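Local coordinates for hypothetical nigD-like protein (Bacteroides caccae, PDB 3QWN) that probably serves as an immunity protein of the NigD-like family, protecting the bacterium that makes it against a bacterial toxin, at residues 52-57 with 78-83; 98-103 with 145-150; 112-117 with 162-167. All coordinates share one frame; numbering follows the deposited sequence.

In the fold
Contact 1 lies where the OB domain meets the beta-sandwich domain; its centre is about 8 Å from that of contact 3, and R54 NH2 reaches N113 OD1 across 2.9 Å. Contact 3 pairs two strands of a three-stranded antiparallel sheet and lies between contacts 1 and 2 in space, while the segments of contacts 2 and 3 alternate along the chain. Contact 2, its centre about 10 Å from that of contact 3, joins the loop leading into edge strand 101-108 of that sheet to strand 142-150 of the other sheet, where L147 CD1 packs on L164 CD2 at 3.7 Å. The centres of contacts 1 and 2 are about 16 Å apart.

Contact 1 of 3, residues 52-57 with 78-83; sequences SRRVMS and LVTPTP
L78, the first residue after strand 68-77, in the loop that runs to strand 84-85, pushes its branched end against strand 52-57, and most of this contact is its apolar packing. Its two methyls divide the work. CD1 comes against the aliphatic part of R54, 3.6 Å from CG, while CD2 turns to the selenium of the selenomethionine M56, with CD2 and SE 3.7 Å apart and the two side chains crossing at about a right angle. CD2 also lies 3.8 Å from the carbonyl carbon of V55, so the strand backbone forms part of the surface beneath the leucine. CG sits between the backbone N and the carbonyl carbon of L78 (chi1 54°), and with the fork set this way CD1 faces R54 and CD2 faces M56. At the margin, T80 adds CG2 against R54 CG at 4.1 Å.

The polar link is indirect. One water donates to R54 O at 2.7 Å and accepts from L78 N at 3.0 Å, joining the backbone of the strand to the start of the loop.

The charged end of R54 looks past L78 to other partners. Its NH1 forms a salt bridge with D31, while NE and NH2 bond S165 OG and N113 OD1 in the sandwich, and these several bonds should fix the guanidinium group. F14 of strand 13-19 touches R54, M56 and L78 alike. The arrangement is a domain junction: a strand of the OB domain packs on the linker that leads into the C-terminal beta sandwich.

Contact 2 of 3, residues 98-103 with 145-150; sequences DPVDVV and MLLYHD
H149 ND1 donates to D98 O at 2.8 Å, and the carbonyl oxygen lies near the plane of the ring, at its edge. At the D98 end the donor stands above the carbonyl plane, 64° out of it, and so is not on a lone pair. The return bond runs from D98 N to H149 O at 2.9 Å. In the beta sandwich of the C-terminal domain, these two bonds tie the loop before strand 101-108 to strand 142-150, which belongs to a different sheet, and H97 adds a bond from ND1 to L147 O.

The other nitrogen of the ring, NE2, bonds to H126, and F128 stacks on the ring, so the imidazole is held at both nitrogens and over a face. Its CG lies anti to the backbone N (chi1 172°), which carries ND1 towards the loop. V100 CG1 comes obliquely against the same ring, 3.4 Å from ND1.

The other methyl of V100, CG2, meets L147 CD2 tip to tip at 3.6 Å, carrying the apolar core between the sheets up to the histidine.

The carboxylates of D98 and D150 come near each other where both residues are partly exposed. Backbone amides probably ease their repulsion, A151 N bonding D98 OD2 and N152 N closing an Asx turn on D150 OD1; the oxygens D98 OD2 and D150 OD1 remain 4.2 Å apart.

Contact 3 of 3, residues 112-117 with 162-167; sequences LNMILN and AYLSVP
I115 lies alongside the ring of Y163, both side chains pointing the same way: CG1 is 3.9 Å from Y163 CD1, and CG2 is just as close to CE1. The two belong to neighbouring strands of an antiparallel sheet in the beta sandwich; the strand axes make 168°, and I115 and Y163 form a non-hydrogen-bonded pair.

Three hydrogen-bonded pairs, L112 with V166, M114 with L164 and L116 with A162, supply six backbone bonds. The straightest, from L116 N to A162 O, is 2.8 Å long, with 178° at the hydrogen.

These six residues send their side chains to the face opposite I115, into the interior of the sandwich, where F128 touches L116, A162 and L164. The selenomethionine M114 sets CG against L164 CB at 3.7 Å and, bent at its last torsion (chi3 71°), brings CE to V166 CG2. L116 CD1 meets L164 CD1 at 3.8 Å, the two leucines crossing obliquely.

On the I115 face, N113 and S165 join through their polar ends, beside F14 of the OB domain: S165 OG donates to N113 OD1 at 2.7 Å, in the plane of the amide carbonyl.

Contact 1 of 3, residues 52-57 with 78-83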
loop_
_atom_site.group_PDB
_atom_site.type_symbol
_atom_site.label_atom_id
_atom_site.label_comp_id
_atom_site.label_asym_id
_atom_site.label_seq_id
_atom_site.Cartn_x
_atom_site.Cartn_y
_atom_site.Cartn_z
ATOM N N SER A 52 15.704 2.214 3.889
ATOM C CA SER A 52 14.403 1.830 4.462
ATOM C C SER A 52 13.484 1.383 3.365
ATOM O O SER A 52 13.479 1.962 2.271
ATOM C CB SER A 52 13.748 2.981 5.215
ATOM O OG SER A 52 14.488 3.286 6.381
ATOM N N ARG A 53 12.706 0.360 3.647
ATOM C CA ARG A 53 11.701 -0.161 2.729
ATOM C C ARG A 53 10.410 -0.421 3.460
ATOM O O ARG A 53 10.425 -0.925 4.585
ATOM C CB ARG A 53 12.174 -1.454 2.033
ATOM C CG ARG A 53 13.402 -1.259 1.186
ATOM C CD ARG A 53 13.658 -2.427 0.267
ATOM N NE ARG A 53 12.853 -2.334 -0.943
ATOM C CZ ARG A 53 13.208 -1.672 -2.036
ATOM N NH1 ARG A 53 14.363 -1.010 -2.076
ATOM N NH2 ARG A 53 12.412 -1.659 -3.095
ATOM N N ARG A 54 9.293 -0.041 2.816
ATOM C CA ARG A 54 7.913 -0.320 3.209
ATOM C C ARG A 54 7.647 -1.742 2.681
ATOM O O ARG A 54 7.738 -1.953 1.468
ATOM C CB ARG A 54 6.980 0.748 2.614
ATOM C CG ARG A 54 5.482 0.599 2.894
ATOM C CD ARG A 54 5.173 0.974 4.303
ATOM N NE ARG A 54 3.744 0.967 4.626
ATOM C CZ ARG A 54 3.281 1.125 5.863
ATOM N NH1 ARG A 54 4.123 1.277 6.879
ATOM N NH2 ARG A 54 1.976 1.101 6.101
ATOM N N VAL A 55 7.397 -2.729 3.586
ATOM C CA VAL A 55 7.252 -4.144 3.224
ATOM C C VAL A 55 6.121 -4.820 4.019
ATOM O O VAL A 55 5.616 -4.255 4.983
ATOM C CB VAL A 55 8.617 -4.913 3.499
ATOM C CG1 VAL A 55 9.743 -4.470 2.563
ATOM C CG2 VAL A 55 9.054 -4.801 4.964
HETATM N N MSE A 56 5.788 -6.073 3.640
HETATM C CA MSE A 56 4.899 -6.997 4.362
HETATM C C MSE A 56 5.792 -7.946 5.206
HETATM O O MSE A 56 6.856 -8.402 4.760
HETATM C CB MSE A 56 3.977 -7.790 3.416
HETATM C CG MSE A 56 3.037 -6.880 2.620
HETATM SE SE MSE A 56 1.957 -5.692 3.769
HETATM C CE MSE A 56 0.956 -7.053 4.734
ATOM N N SER A 57 5.389 -8.219 6.437
ATOM C CA SER A 57 6.224 -9.075 7.269
ATOM C C SER A 57 5.433 -9.858 8.276
ATOM O O SER A 57 4.475 -9.356 8.875
ATOM C CB SER A 57 7.259 -8.223 8.014
ATOM O OG SER A 57 8.172 -8.965 8.802
ATOM N N LEU A 78 5.777 -4.898 -1.189
ATOM C CA LEU A 78 4.439 -4.384 -1.430
ATOM C C LEU A 78 4.583 -3.298 -2.490
ATOM O O LEU A 78 5.715 -2.854 -2.774
ATOM C CB LEU A 78 3.715 -3.913 -0.151
ATOM C CG LEU A 78 4.368 -2.892 0.780
ATOM C CD1 LEU A 78 4.325 -1.511 0.204
ATOM C CD2 LEU A 78 3.608 -2.808 2.062
ATOM N N VAL A 79 3.460 -2.894 -3.108
ATOM C CA VAL A 79 3.491 -1.878 -4.168
ATOM C C VAL A 79 3.324 -0.532 -3.489
ATOM O O VAL A 79 2.424 -0.385 -2.663
ATOM C CB VAL A 79 2.412 -2.145 -5.261
ATOM C CG1 VAL A 79 2.591 -1.234 -6.458
ATOM C CG2 VAL A 79 2.424 -3.606 -5.712
ATOM N N THR A 80 4.190 0.438 -3.808
ATOM C CA THR A 80 4.106 1.821 -3.308
ATOM C C THR A 80 3.834 2.731 -4.513
ATOM O O THR A 80 4.769 3.348 -5.027
ATOM C CB THR A 80 5.343 2.262 -2.491
ATOM O OG1 THR A 80 6.529 1.936 -3.214
ATOM C CG2 THR A 80 5.374 1.664 -1.081
ATOM N N PRO A 81 2.587 2.764 -5.046
ATOM C CA PRO A 81 2.348 3.590 -6.237
ATOM C C PRO A 81 2.181 5.066 -5.882
ATOM O O PRO A 81 1.380 5.444 -5.005
ATOM C CB PRO A 81 1.074 2.995 -6.843
ATOM C CG PRO A 81 0.330 2.389 -5.683
ATOM C CD PRO A 81 1.347 2.087 -4.591
ATOM N N THR A 82 2.957 5.916 -6.576
ATOM C CA THR A 82 2.847 7.354 -6.375
ATOM C C THR A 82 1.649 7.827 -7.214
ATOM O O THR A 82 1.614 7.529 -8.420
ATOM C CB THR A 82 4.166 8.084 -6.705
ATOM O OG1 THR A 82 5.199 7.587 -5.851
ATOM C CG2 THR A 82 4.052 9.602 -6.512
ATOM N N PRO A 83 0.650 8.522 -6.600
ATOM C CA PRO A 83 -0.483 9.024 -7.399
ATOM C C PRO A 83 0.004 9.951 -8.522
ATOM O O PRO A 83 0.811 10.858 -8.287
ATOM C CB PRO A 83 -1.343 9.781 -6.366
ATOM C CG PRO A 83 -0.925 9.240 -5.054
ATOM C CD PRO A 83 0.532 8.944 -5.188
HETATM O O HOH W 1 8.301 -3.241 -0.814
#

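Contact 2 of 3, residues 98-103 with 145-150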
loop_
_atom_site.group_PDB
_atom_site.type_symbol
_atom_site.label_atom_id
_atom_site.label_comp_id
_atom_site.label_asym_id
_atom_site.label_seq_id
_atom_site.Cartn_x
_atom_site.Cartn_y
_atom_site.Cartn_z
ATOM N N ASP A 98 -8.471 -3.723 -14.511
ATOM C CA ASP A 98 -8.856 -5.122 -14.313
ATOM C C ASP A 98 -9.399 -5.290 -12.864
ATOM O O ASP A 98 -8.886 -4.644 -11.949
ATOM C CB ASP A 98 -7.687 -6.069 -14.631
ATOM C CG ASP A 98 -7.385 -6.141 -16.110
ATOM O OD1 ASP A 98 -8.334 -6.265 -16.896
ATOM O OD2 ASP A 98 -6.186 -6.107 -16.475
ATOM N N PRO A 99 -10.535 -6.014 -12.680
ATOM C CA PRO A 99 -11.199 -6.024 -11.367
ATOM C C PRO A 99 -10.402 -6.619 -10.236
ATOM O O PRO A 99 -9.577 -7.512 -10.426
ATOM C CB PRO A 99 -12.458 -6.865 -11.611
ATOM C CG PRO A 99 -12.714 -6.709 -13.053
ATOM C CD PRO A 99 -11.348 -6.751 -13.670
ATOM N N VAL A 100 -10.664 -6.082 -9.041
ATOM C CA VAL A 100 -10.106 -6.488 -7.755
ATOM C C VAL A 100 -11.218 -6.349 -6.717
ATOM O O VAL A 100 -12.219 -5.656 -6.960
ATOM C CB VAL A 100 -8.822 -5.691 -7.306
ATOM C CG1 VAL A 100 -7.713 -5.702 -8.348
ATOM C CG2 VAL A 100 -9.148 -4.263 -6.845
ATOM N N ASP A 101 -11.017 -6.964 -5.542
ATOM C CA ASP A 101 -11.852 -6.753 -4.375
ATOM C C ASP A 101 -10.994 -6.053 -3.330
ATOM O O ASP A 101 -9.789 -6.308 -3.250
ATOM C CB ASP A 101 -12.430 -8.071 -3.820
ATOM C CG ASP A 101 -13.450 -8.763 -4.704
ATOM O OD1 ASP A 101 -14.128 -8.066 -5.507
ATOM O OD2 ASP A 101 -13.588 -9.985 -4.586
ATOM N N VAL A 102 -11.587 -5.152 -2.557
ATOM C CA VAL A 102 -10.867 -4.527 -1.456
ATOM C C VAL A 102 -11.203 -5.365 -0.205
ATOM O O VAL A 102 -12.376 -5.505 0.131
ATOM C CB VAL A 102 -11.165 -3.023 -1.282
ATOM C CG1 VAL A 102 -10.547 -2.490 0.018
ATOM C CG2 VAL A 102 -10.682 -2.223 -2.498
ATOM N N VAL A 103 -10.187 -5.974 0.431
ATOM C CA VAL A 103 -10.365 -6.771 1.657
ATOM C C VAL A 103 -10.397 -5.826 2.873
ATOM O O VAL A 103 -11.246 -5.964 3.727
ATOM C CB VAL A 103 -9.226 -7.828 1.788
ATOM C CG1 VAL A 103 -9.315 -8.575 3.118
ATOM C CG2 VAL A 103 -9.269 -8.798 0.620
HETATM N N MSE A 145 -8.743 9.437 -6.265
HETATM C CA MSE A 145 -7.838 8.350 -6.627
HETATM C C MSE A 145 -8.587 7.222 -7.287
HETATM O O MSE A 145 -9.620 6.790 -6.792
HETATM C CB MSE A 145 -7.099 7.825 -5.402
HETATM C CG MSE A 145 -6.165 8.825 -4.778
HETATM SE SE MSE A 145 -5.075 7.956 -3.456
HETATM C CE MSE A 145 -4.182 9.537 -2.751
ATOM N N LEU A 146 -8.088 6.766 -8.418
ATOM C CA LEU A 146 -8.659 5.636 -9.138
ATOM C C LEU A 146 -7.589 4.587 -9.254
ATOM O O LEU A 146 -6.478 4.900 -9.680
ATOM C CB LEU A 146 -9.199 6.035 -10.524
ATOM C CG LEU A 146 -9.672 4.900 -11.464
ATOM C CD1 LEU A 146 -10.842 4.071 -10.844
ATOM C CD2 LEU A 146 -10.088 5.476 -12.807
ATOM N N LEU A 147 -7.911 3.344 -8.848
ATOM C CA LEU A 147 -6.958 2.264 -8.948
ATOM C C LEU A 147 -6.720 1.882 -10.416
ATOM O O LEU A 147 -7.673 1.651 -11.175
ATOM C CB LEU A 147 -7.400 1.019 -8.144
ATOM C CG LEU A 147 -6.402 -0.142 -8.130
ATOM C CD1 LEU A 147 -5.206 0.158 -7.253
ATOM C CD2 LEU A 147 -7.060 -1.415 -7.744
ATOM N N TYR A 148 -5.439 1.826 -10.785
ATOM C CA TYR A 148 -4.973 1.315 -12.048
ATOM C C TYR A 148 -4.538 -0.131 -11.788
ATOM O O TYR A 148 -3.750 -0.382 -10.862
ATOM C CB TYR A 148 -3.819 2.175 -12.595
ATOM C CG TYR A 148 -3.112 1.585 -13.799
ATOM C CD1 TYR A 148 -2.165 0.571 -13.650
ATOM C CD2 TYR A 148 -3.329 2.089 -15.077
ATOM C CE1 TYR A 148 -1.525 0.010 -14.754
ATOM C CE2 TYR A 148 -2.655 1.570 -16.183
ATOM C CZ TYR A 148 -1.758 0.526 -16.016
ATOM O OH TYR A 148 -1.085 -0.001 -17.091
ATOM N N HIS A 149 -5.053 -1.075 -12.577
ATOM C CA HIS A 149 -4.655 -2.465 -12.454
ATOM C C HIS A 149 -4.612 -3.097 -13.828
ATOM O O HIS A 149 -5.643 -3.223 -14.490
ATOM C CB HIS A 149 -5.551 -3.277 -11.477
ATOM C CG HIS A 149 -5.266 -4.758 -11.486
ATOM N ND1 HIS A 149 -6.288 -5.686 -11.448
ATOM C CD2 HIS A 149 -4.078 -5.422 -11.594
ATOM C CE1 HIS A 149 -5.698 -6.876 -11.500
ATOM N NE2 HIS A 149 -4.370 -6.763 -11.601
ATOM N N ASP A 150 -3.404 -3.495 -14.247
ATOM C CA ASP A 150 -3.161 -4.193 -15.502
ATOM C C ASP A 150 -2.766 -5.628 -15.173
ATOM O O ASP A 150 -1.697 -5.851 -14.608
ATOM C CB ASP A 150 -2.076 -3.476 -16.317
ATOM C CG ASP A 150 -1.818 -3.997 -17.724
ATOM O OD1 ASP A 150 -2.645 -4.804 -18.230
ATOM O OD2 ASP A 150 -0.801 -3.579 -18.328
#

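Contact 3 of 3, residues 112-117 with 162-167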
loop_
_atom_site.group_PDB
_atom_site.type_symbol
_atom_site.label_atom_id
_atom_site.label_comp_id
_atom_site.label_asym_id
_atom_site.label_seq_id
_atom_site.Cartn_x
_atom_site.Cartn_y
_atom_site.Cartn_z
ATOM N N LEU A 112 -1.950 5.421 2.374
ATOM C CA LEU A 112 -3.284 4.875 2.212
ATOM C C LEU A 112 -3.030 3.369 1.964
ATOM O O LEU A 112 -2.575 3.005 0.885
ATOM C CB LEU A 112 -4.101 5.568 1.093
ATOM C CG LEU A 112 -5.459 4.900 0.763
ATOM C CD1 LEU A 112 -6.497 5.146 1.863
ATOM C CD2 LEU A 112 -5.977 5.318 -0.616
ATOM N N ASN A 113 -3.205 2.520 3.000
ATOM C CA ASN A 113 -2.918 1.083 2.904
ATOM C C ASN A 113 -4.134 0.283 2.499
ATOM O O ASN A 113 -5.252 0.643 2.829
ATOM C CB ASN A 113 -2.362 0.530 4.219
ATOM C CG ASN A 113 -1.384 1.465 4.841
ATOM O OD1 ASN A 113 -0.276 1.563 4.405
ATOM N ND2 ASN A 113 -1.828 2.309 5.739
HETATM N N MSE A 114 -3.909 -0.770 1.746
HETATM C CA MSE A 114 -4.987 -1.621 1.314
HETATM C C MSE A 114 -4.492 -2.994 1.006
HETATM O O MSE A 114 -3.360 -3.178 0.532
HETATM C CB MSE A 114 -5.791 -1.055 0.110
HETATM C CG MSE A 114 -5.076 -1.068 -1.236
HETATM SE SE MSE A 114 -6.044 0.074 -2.546
HETATM C CE MSE A 114 -5.613 1.806 -1.756
ATOM N N ILE A 115 -5.384 -3.955 1.297
ATOM C CA ILE A 115 -5.252 -5.368 0.992
ATOM C C ILE A 115 -6.286 -5.642 -0.085
ATOM O O ILE A 115 -7.480 -5.393 0.115
ATOM C CB ILE A 115 -5.433 -6.266 2.227
ATOM C CG1 ILE A 115 -4.443 -5.885 3.348
ATOM C CG2 ILE A 115 -5.309 -7.725 1.818
ATOM C CD1 ILE A 115 -4.670 -6.648 4.685
ATOM N N LEU A 116 -5.822 -6.114 -1.238
ATOM C CA LEU A 116 -6.703 -6.444 -2.347
ATOM C C LEU A 116 -6.795 -7.934 -2.532
ATOM O O LEU A 116 -5.869 -8.660 -2.182
ATOM C CB LEU A 116 -6.203 -5.804 -3.661
ATOM C CG LEU A 116 -5.917 -4.299 -3.679
ATOM C CD1 LEU A 116 -5.360 -3.886 -5.028
ATOM C CD2 LEU A 116 -7.178 -3.474 -3.335
ATOM N N ASN A 117 -7.909 -8.396 -3.086
ATOM C CA ASN A 117 -8.040 -9.785 -3.496
ATOM C C ASN A 117 -8.171 -9.788 -5.003
ATOM O O ASN A 117 -8.987 -9.054 -5.580
ATOM C CB ASN A 117 -9.178 -10.572 -2.823
ATOM C CG ASN A 117 -9.051 -12.044 -3.138
ATOM O OD1 ASN A 117 -8.136 -12.740 -2.652
ATOM N ND2 ASN A 117 -9.867 -12.515 -4.082
ATOM N N ALA A 162 -2.940 -8.852 -2.758
ATOM C CA ALA A 162 -1.974 -7.836 -3.163
ATOM C C ALA A 162 -1.991 -6.757 -2.105
ATOM O O ALA A 162 -3.020 -6.512 -1.482
ATOM C CB ALA A 162 -2.284 -7.292 -4.533
ATOM N N TYR A 163 -0.837 -6.162 -1.863
ATOM C CA TYR A 163 -0.678 -5.169 -0.819
ATOM C C TYR A 163 -0.166 -3.873 -1.408
ATOM O O TYR A 163 0.862 -3.872 -2.061
ATOM C CB TYR A 163 0.289 -5.716 0.257
ATOM C CG TYR A 163 -0.155 -7.056 0.803
ATOM C CD1 TYR A 163 -1.102 -7.140 1.825
ATOM C CD2 TYR A 163 0.354 -8.249 0.283
ATOM C CE1 TYR A 163 -1.511 -8.381 2.336
ATOM C CE2 TYR A 163 -0.060 -9.494 0.777
ATOM C CZ TYR A 163 -0.968 -9.554 1.819
ATOM O OH TYR A 163 -1.333 -10.788 2.314
ATOM N N LEU A 164 -0.895 -2.773 -1.173
ATOM C CA LEU A 164 -0.535 -1.437 -1.640
ATOM C C LEU A 164 -0.405 -0.451 -0.469
ATOM O O LEU A 164 -1.204 -0.477 0.448
ATOM C CB LEU A 164 -1.608 -0.912 -2.630
ATOM C CG LEU A 164 -1.452 -1.274 -4.111
ATOM C CD1 LEU A 164 -1.757 -2.756 -4.381
ATOM C CD2 LEU A 164 -2.353 -0.439 -4.935
ATOM N N SER A 165 0.585 0.432 -0.524
ATOM C CA SER A 165 0.786 1.508 0.441
ATOM C C SER A 165 0.996 2.740 -0.392
ATOM O O SER A 165 2.060 2.889 -0.998
ATOM C CB SER A 165 1.967 1.225 1.366
ATOM O OG SER A 165 1.565 0.689 2.614
ATOM N N VAL A 166 -0.066 3.530 -0.575
ATOM C CA VAL A 166 -0.024 4.735 -1.394
ATOM C C VAL A 166 0.598 5.885 -0.572
ATOM O O VAL A 166 -0.047 6.336 0.387
ATOM C CB VAL A 166 -1.427 5.133 -1.946
ATOM C CG1 VAL A 166 -1.308 6.292 -2.922
ATOM C CG2 VAL A 166 -2.131 3.952 -2.601
ATOM N N PRO A 167 1.808 6.402 -0.945
ATOM C CA PRO A 167 2.399 7.542 -0.191
ATOM C C PRO A 167 1.573 8.824 -0.296
ATOM O O PRO A 167 1.130 9.173 -1.384
ATOM C CB PRO A 167 3.778 7.721 -0.838
ATOM C CG PRO A 167 3.645 7.119 -2.196
ATOM C CD PRO A 167 2.687 5.974 -2.056
#